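Local coordinates for protein endoglycosidase (Bacteroides thetaiotaomicron, PDB 6Q64) that probably hydrolyses O-glycosyl bonds as a glycoside hydrolase family 18 endoglycosidase acting in the breakdown of complex N-glycans, at residues Arg63-Lys67 with Thr68-Lys72; Leu239-Thr242 with Glu243-Lys246. The protein carries 1 engineered substitution. One frame throughout, in Å; residues are numbered along the deposited sequence.

How the interactions relate
Both interactions are short-range contacts within one TIM-barrel chain of glycoside hydrolase family 18, and each sits where a loop and a helix join. Interaction 1 comes first along the chain: residues 63-72 carry the end of helix 53-65 through a turn into strand 72-76, which neighbours strand 329-333 in the parallel sheet. Interaction 2, residues 239-246, follows strand 230-235 and starts the short helix 242-245, ahead of strand 251-254. Their centres lie about 24 Å apart and their nearest atoms about 13 Å, so they do not touch. One lies in a helix-to-strand connection, the other in a strand-to-helix connection, at separate places around the same barrel.

Interaction 1 (Arg63-Lys67 with Thr68-Lys72); sequences REYRK and TPHVK
Thr-68 turns back on helix 53-65 and bonds to the backbone of Tyr-65. With chi1 at 77°, Thr-68 OG1 lies between its own backbone N and carbonyl carbon, which directs the hydroxyl to Tyr-65 O at 2.7 Å, in the carbonyl plane and on a lone pair. The amide adds two weak hydrogen bonds, from Thr-68 N to Tyr-65 O (3.0 Å) and to Glu-64 O (3.4 Å), so Tyr-65 O receives both a hydroxyl and an amide.

With its CG anti to the backbone N, the Tyr-65 ring lies against one face of the His-70 imidazole. The two rings meet obliquely, their planes at 31° and centroids 4.4 Å apart; Tyr-65 CE2 lies over that face, offset toward its rim, while Arg-66 O approaches the ring edge at CE1. The chain here leaves the helix for strand 72-76 of the family 18 TIM barrel. His-70 ND1 donates to Thr-68 O (3.0 Å) from above the carbonyl plane, and NE2 is hydrogen-bonded to Asp-99 OD2. With ND1 also donating, this is consistent with a doubly protonated imidazole, which the aspartate would probably favour. Without the imidazole, as with an alanine here, the Tyr-65 ring would probably lose its facing ring, and Thr-68 O and Asp-99 a partner each. Lys-67 NZ and Glu-64 OE1, both on exposed residues, form a salt bridge of 2.7 Å.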
ATOM      1  N   ARG A  63       1.190   7.273 -17.301  1.00 77.41           N
ATOM      2  CA  ARG A  63       2.107   7.992 -16.390  1.00 74.74           C
ATOM      3  C   ARG A  63       1.480   9.339 -15.988  1.00 78.36           C
ATOM      4  O   ARG A  63       1.635   9.692 -14.798  1.00 74.57           O
ATOM      5  CB  ARG A  63       3.486   8.131 -17.038  1.00 73.10           C
ATOM      6  CG  ARG A  63       4.507   7.109 -16.555  1.00 74.64           C
ATOM      7  CD  ARG A  63       5.906   7.401 -17.107  1.00 84.32           C
ATOM      8  NE  ARG A  63       6.128   6.665 -18.350  1.00 91.52           N
ATOM      9  CZ  ARG A  63       6.213   7.187 -19.566  1.00 93.58           C
ATOM     10  NH1 ARG A  63       6.186   8.492 -19.756  1.00 95.28           N
ATOM     11  NH2 ARG A  63       6.366   6.380 -20.600  1.00107.30           N
ATOM     12  N   GLU A  64       0.810  10.039 -16.920  1.00 79.48           N
ATOM     13  CA  GLU A  64       0.084  11.315 -16.662  1.00 83.99           C
ATOM     14  C   GLU A  64      -1.053  11.054 -15.668  1.00 80.22           C
ATOM     15  O   GLU A  64      -1.055  11.636 -14.580  1.00 86.44           O
ATOM     16  CB  GLU A  64      -0.442  11.948 -17.955  1.00 89.52           C
ATOM     17  CG  GLU A  64       0.601  12.763 -18.719  1.00104.14           C
ATOM     18  CD  GLU A  64       1.079  14.078 -18.086  1.00116.53           C
ATOM     19  OE1 GLU A  64       1.849  14.051 -17.076  1.00112.85           O
ATOM     20  OE2 GLU A  64       0.699  15.149 -18.618  1.00121.78           O
ATOM     21  N   TYR A  65      -1.986  10.198 -16.037  1.00 78.12           N
ATOM     22  CA  TYR A  65      -3.124   9.733 -15.203  1.00 78.20           C
ATOM     23  C   TYR A  65      -2.737   9.565 -13.724  1.00 77.18           C
ATOM     24  O   TYR A  65      -3.475   9.931 -12.796  1.00 77.75           O
ATOM     25  CB  TYR A  65      -3.583   8.373 -15.732  1.00 75.05           C
ATOM     26  CG  TYR A  65      -4.734   7.782 -14.979  1.00 72.22           C
ATOM     27  CD1 TYR A  65      -5.984   8.374 -15.062  1.00 71.58           C
ATOM     28  CD2 TYR A  65      -4.573   6.655 -14.185  1.00 76.12           C
ATOM     29  CE1 TYR A  65      -7.066   7.868 -14.367  1.00 72.40           C
ATOM     30  CE2 TYR A  65      -5.645   6.136 -13.475  1.00 79.44           C
ATOM     31  CZ  TYR A  65      -6.898   6.735 -13.589  1.00 79.22           C
ATOM     32  OH  TYR A  65      -7.992   6.232 -12.939  1.00 87.64           O
ATOM     33  N   ARG A  66      -1.615   8.907 -13.503  1.00 82.66           N
ATOM     34  CA  ARG A  66      -1.115   8.481 -12.172  1.00 87.11           C
ATOM     35  C   ARG A  66      -1.077   9.717 -11.255  1.00 89.89           C
ATOM     36  O   ARG A  66      -1.163   9.575 -10.035  1.00 92.53           O
ATOM     37  CB  ARG A  66       0.281   7.887 -12.425  1.00 94.21           C
ATOM     38  CG  ARG A  66       0.777   6.835 -11.445  1.00 95.60           C
ATOM     39  CD  ARG A  66       0.945   5.494 -12.134  1.00 97.64           C
ATOM     40  NE  ARG A  66      -0.319   4.796 -12.133  1.00 95.99           N
ATOM     41  CZ  ARG A  66      -0.579   3.662 -12.746  1.00 90.47           C
ATOM     42  NH1 ARG A  66       0.339   3.042 -13.475  1.00 94.61           N
ATOM     43  NH2 ARG A  66      -1.794   3.160 -12.608  1.00 93.45           N
ATOM     44  N   LYS A  67      -0.894  10.890 -11.860  1.00 93.47           N
ATOM     45  CA  LYS A  67      -0.546  12.173 -11.210  1.00 93.48           C
ATOM     46  C   LYS A  67      -1.819  13.015 -11.089  1.00 89.75           C
ATOM     47  O   LYS A  67      -1.853  13.902 -10.262  1.00 91.60           O
ATOM     48  CB  LYS A  67       0.551  12.861 -12.032  1.00 96.82           C
ATOM     49  CG  LYS A  67       1.899  12.139 -12.041  1.00101.57           C
ATOM     50  CD  LYS A  67       3.072  12.914 -12.667  1.00112.23           C
ATOM     51  CE  LYS A  67       2.761  13.659 -13.958  1.00117.84           C
ATOM     52  NZ  LYS A  67       3.378  13.018 -15.148  1.00124.93           N
ATOM     53  N   THR A  68      -2.832  12.750 -11.905  1.00 87.67           N
ATOM     54  CA  THR A  68      -4.189  13.301 -11.712  1.00 84.19           C
ATOM     55  C   THR A  68      -4.745  12.687 -10.433  1.00 83.69           C
ATOM     56  O   THR A  68      -4.178  11.715  -9.936  1.00 75.32           O
ATOM     57  CB  THR A  68      -5.100  13.020 -12.909  1.00 84.08           C
ATOM     58  OG1 THR A  68      -5.510  11.647 -12.816  1.00 84.32           O
ATOM     59  CG2 THR A  68      -4.432  13.351 -14.224  1.00 88.54           C
ATOM     60  N   PRO A  69      -5.836  13.258  -9.857  1.00 87.22           N
ATOM     61  CA  PRO A  69      -6.455  12.735  -8.648  1.00 81.96           C
ATOM     62  C   PRO A  69      -7.660  11.865  -9.048  1.00 73.13           C
ATOM     63  O   PRO A  69      -8.488  12.255  -9.854  1.00 62.38           O
ATOM     64  CB  PRO A  69      -6.783  14.052  -7.939  1.00 83.02           C
ATOM     65  CG  PRO A  69      -7.256  14.960  -9.065  1.00 86.42           C
ATOM     66  CD  PRO A  69      -6.548  14.469 -10.316  1.00 89.83           C
ATOM     67  N   HIS A  70      -7.687  10.660  -8.489  1.00 66.62           N
ATOM     68  CA  HIS A  70      -8.506   9.525  -8.964  1.00 61.08           C
ATOM     69  C   HIS A  70      -8.604   8.522  -7.827  1.00 60.52           C
ATOM     70  O   HIS A  70      -7.896   8.707  -6.853  1.00 61.36           O
ATOM     71  CB  HIS A  70      -7.893   8.907 -10.227  1.00 62.36           C
ATOM     72  CG  HIS A  70      -6.571   8.258 -10.033  1.00 61.21           C
ATOM     73  ND1 HIS A  70      -5.385   8.974 -10.113  1.00 63.98           N
ATOM     74  CD2 HIS A  70      -6.242   6.967  -9.794  1.00 62.13           C
ATOM     75  CE1 HIS A  70      -4.373   8.157  -9.857  1.00 64.72           C
ATOM     76  NE2 HIS A  70      -4.873   6.903  -9.689  1.00 64.84           N
ATOM     77  N   VAL A  71      -9.469   7.516  -7.936  1.00 61.13           N
ATOM     78  CA  VAL A  71      -9.440   6.385  -6.975  1.00 58.98           C
ATOM     79  C   VAL A  71      -8.197   5.557  -7.294  1.00 63.10           C
ATOM     80  O   VAL A  71      -8.213   4.869  -8.305  1.00 73.97           O
ATOM     81  CB  VAL A  71     -10.686   5.523  -7.081  1.00 57.32           C
ATOM     82  CG1 VAL A  71     -10.584   4.375  -6.117  1.00 58.07           C
ATOM     83  CG2 VAL A  71     -11.943   6.323  -6.863  1.00 58.61           C
ATOM     84  N   LYS A  72      -7.142   5.700  -6.502  1.00 61.79           N
ATOM     85  CA  LYS A  72      -5.899   4.925  -6.624  1.00 61.33           C
ATOM     86  C   LYS A  72      -6.224   3.449  -6.483  1.00 66.23           C
ATOM     87  O   LYS A  72      -7.231   3.107  -5.833  1.00 68.10           O
ATOM     88  CB  LYS A  72      -4.873   5.367  -5.589  1.00 63.60           C
ATOM     89  CG  LYS A  72      -4.161   6.648  -5.989  1.00 65.82           C
ATOM     90  CD  LYS A  72      -3.099   7.086  -5.018  1.00 67.85           C
ATOM     91  CE  LYS A  72      -2.602   8.469  -5.380  1.00 72.95           C
ATOM     92  NZ  LYS A  72      -1.358   8.779  -4.641  1.00 77.63           N
TER

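Interaction 2 (Leu239-Thr242 with Glu243-Lys246); sequences LLST and ETSK
With chi1 at 72°, Ser-241 holds its OG between its backbone N and carbonyl carbon, facing Thr-244, whose OG1 lies anti to its own carbonyl carbon (chi1 -50°) and comes back toward the serine. Ser-241 OG accepts from Thr-244 N at 3.1 Å, with an N-H...O angle of 153°. The two hydroxyls, Ser-241 OG and Thr-244 OG1, approach to 2.5 Å. Thr-244 OG1 is also hydrogen-bonded to Gln-214 and to the carbonyl of Ile-205, which ties this corner to helix 211-224 and the loop before it.

Ser-241 is the N-cap of the short, weakly bonded helix 242-245, which follows strand 230-235 of the TIM barrel. The first turn is closed by Ser-245 N, which donates to Ser-241 O at 2.8 Å. Ser-245 OG donates to Thr-242 O (2.7 Å), tilted from that carbonyl plane, and also meets Asp-274 N.

On the buried side Leu-240 CD2 packs against Thr-244 CG2 at 4.0 Å, the side chains crossing at about a right angle, and both touch Ile-217. Along the exposed side, Lys-246 NZ bonds Glu-243 OE2 at 2.8 Å in a salt bridge on the syn side of the carboxylate.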
ATOM      1  N   LEU A 239      -4.274   6.157  14.749  1.00 78.16           N
ATOM      2  CA  LEU A 239      -3.431   6.544  15.906  1.00 76.28           C
ATOM      3  C   LEU A 239      -2.439   7.638  15.509  1.00 76.53           C
ATOM      4  O   LEU A 239      -1.702   8.119  16.384  1.00 81.11           O
ATOM      5  CB  LEU A 239      -2.675   5.304  16.381  1.00 74.71           C
ATOM      6  CG  LEU A 239      -3.586   4.205  16.911  1.00 75.72           C
ATOM      7  CD1 LEU A 239      -2.808   2.934  17.228  1.00 77.82           C
ATOM      8  CD2 LEU A 239      -4.308   4.710  18.135  1.00 76.60           C
ATOM      9  N   LEU A 240      -2.357   8.000  14.243  1.00 70.24           N
ATOM     10  CA  LEU A 240      -1.500   9.146  13.873  1.00 74.13           C
ATOM     11  C   LEU A 240      -2.088  10.437  14.493  1.00 73.95           C
ATOM     12  O   LEU A 240      -3.302  10.668  14.390  1.00 71.42           O
ATOM     13  CB  LEU A 240      -1.354   9.225  12.344  1.00 72.86           C
ATOM     14  CG  LEU A 240      -0.444   8.172  11.700  1.00 73.32           C
ATOM     15  CD1 LEU A 240      -0.636   8.129  10.191  1.00 73.19           C
ATOM     16  CD2 LEU A 240       1.027   8.409  12.001  1.00 72.66           C
ATOM     17  N   SER A 241      -1.250  11.262  15.130  1.00 73.50           N
ATOM     18  CA  SER A 241      -1.599  12.665  15.459  1.00 71.87           C
ATOM     19  C   SER A 241      -1.838  13.434  14.161  1.00 70.42           C
ATOM     20  O   SER A 241      -1.304  13.040  13.151  1.00 70.72           O
ATOM     21  CB  SER A 241      -0.539  13.320  16.267  1.00 74.02           C
ATOM     22  OG  SER A 241       0.615  13.586  15.481  1.00 75.01           O
ATOM     23  N   THR A 242      -2.622  14.503  14.215  1.00 72.24           N
ATOM     24  CA  THR A 242      -2.913  15.407  13.079  1.00 71.36           C
ATOM     25  C   THR A 242      -1.575  15.738  12.402  1.00 73.75           C
ATOM     26  O   THR A 242      -1.456  15.568  11.179  1.00 74.44           O
ATOM     27  CB  THR A 242      -3.698  16.645  13.555  1.00 68.56           C
ATOM     28  OG1 THR A 242      -4.878  16.324  14.291  1.00 65.55           O
ATOM     29  CG2 THR A 242      -4.210  17.500  12.425  1.00 70.02           C
ATOM     30  N   GLU A 243      -0.597  16.198  13.171  1.00 77.76           N
ATOM     31  CA  GLU A 243       0.663  16.739  12.608  1.00 78.20           C
ATOM     32  C   GLU A 243       1.450  15.600  11.986  1.00 75.81           C
ATOM     33  O   GLU A 243       2.008  15.804  10.901  1.00 76.93           O
ATOM     34  CB  GLU A 243       1.524  17.431  13.667  1.00 81.93           C
ATOM     35  CG  GLU A 243       1.121  18.865  13.918  1.00 87.89           C
ATOM     36  CD  GLU A 243       0.884  19.654  12.645  1.00 91.00           C
ATOM     37  OE1 GLU A 243       1.868  19.756  11.846  1.00 87.27           O
ATOM     38  OE2 GLU A 243      -0.290  20.120  12.441  1.00 84.11           O
ATOM     39  N   THR A 244       1.539  14.480  12.695  1.00 74.81           N
ATOM     40  CA  THR A 244       2.346  13.304  12.284  1.00 78.33           C
ATOM     41  C   THR A 244       1.698  12.722  11.010  1.00 75.97           C
ATOM     42  O   THR A 244       2.416  12.355  10.067  1.00 78.84           O
ATOM     43  CB  THR A 244       2.509  12.327  13.460  1.00 80.79           C
ATOM     44  OG1 THR A 244       2.944  12.980  14.656  1.00 88.26           O
ATOM     45  CG2 THR A 244       3.519  11.252  13.162  1.00 81.78           C
ATOM     46  N   SER A 245       0.374  12.733  10.931  1.00 71.79           N
ATOM     47  CA  SER A 245      -0.376  12.303   9.734  1.00 71.96           C
ATOM     48  C   SER A 245       0.135  13.037   8.476  1.00 70.81           C
ATOM     49  O   SER A 245       0.058  12.471   7.383  1.00 71.14           O
ATOM     50  CB  SER A 245      -1.870  12.456   9.941  1.00 69.80           C
ATOM     51  OG  SER A 245      -2.336  13.698   9.440  1.00 73.58           O
ATOM     52  N   LYS A 246       0.624  14.266   8.580  1.00 70.54           N
ATOM     53  CA  LYS A 246       1.110  14.991   7.377  1.00 72.74           C
ATOM     54  C   LYS A 246       2.367  14.309   6.834  1.00 72.70           C
ATOM     55  O   LYS A 246       2.716  14.559   5.693  1.00 77.95           O
ATOM     56  CB  LYS A 246       1.367  16.465   7.688  1.00 77.37           C
ATOM     57  CG  LYS A 246       0.099  17.241   8.013  1.00 84.41           C
ATOM     58  CD  LYS A 246       0.322  18.697   8.379  1.00 89.64           C
ATOM     59  CE  LYS A 246      -0.977  19.462   8.536  1.00 90.60           C
ATOM     60  NZ  LYS A 246      -0.908  20.369   9.696  1.00 92.90           N
TER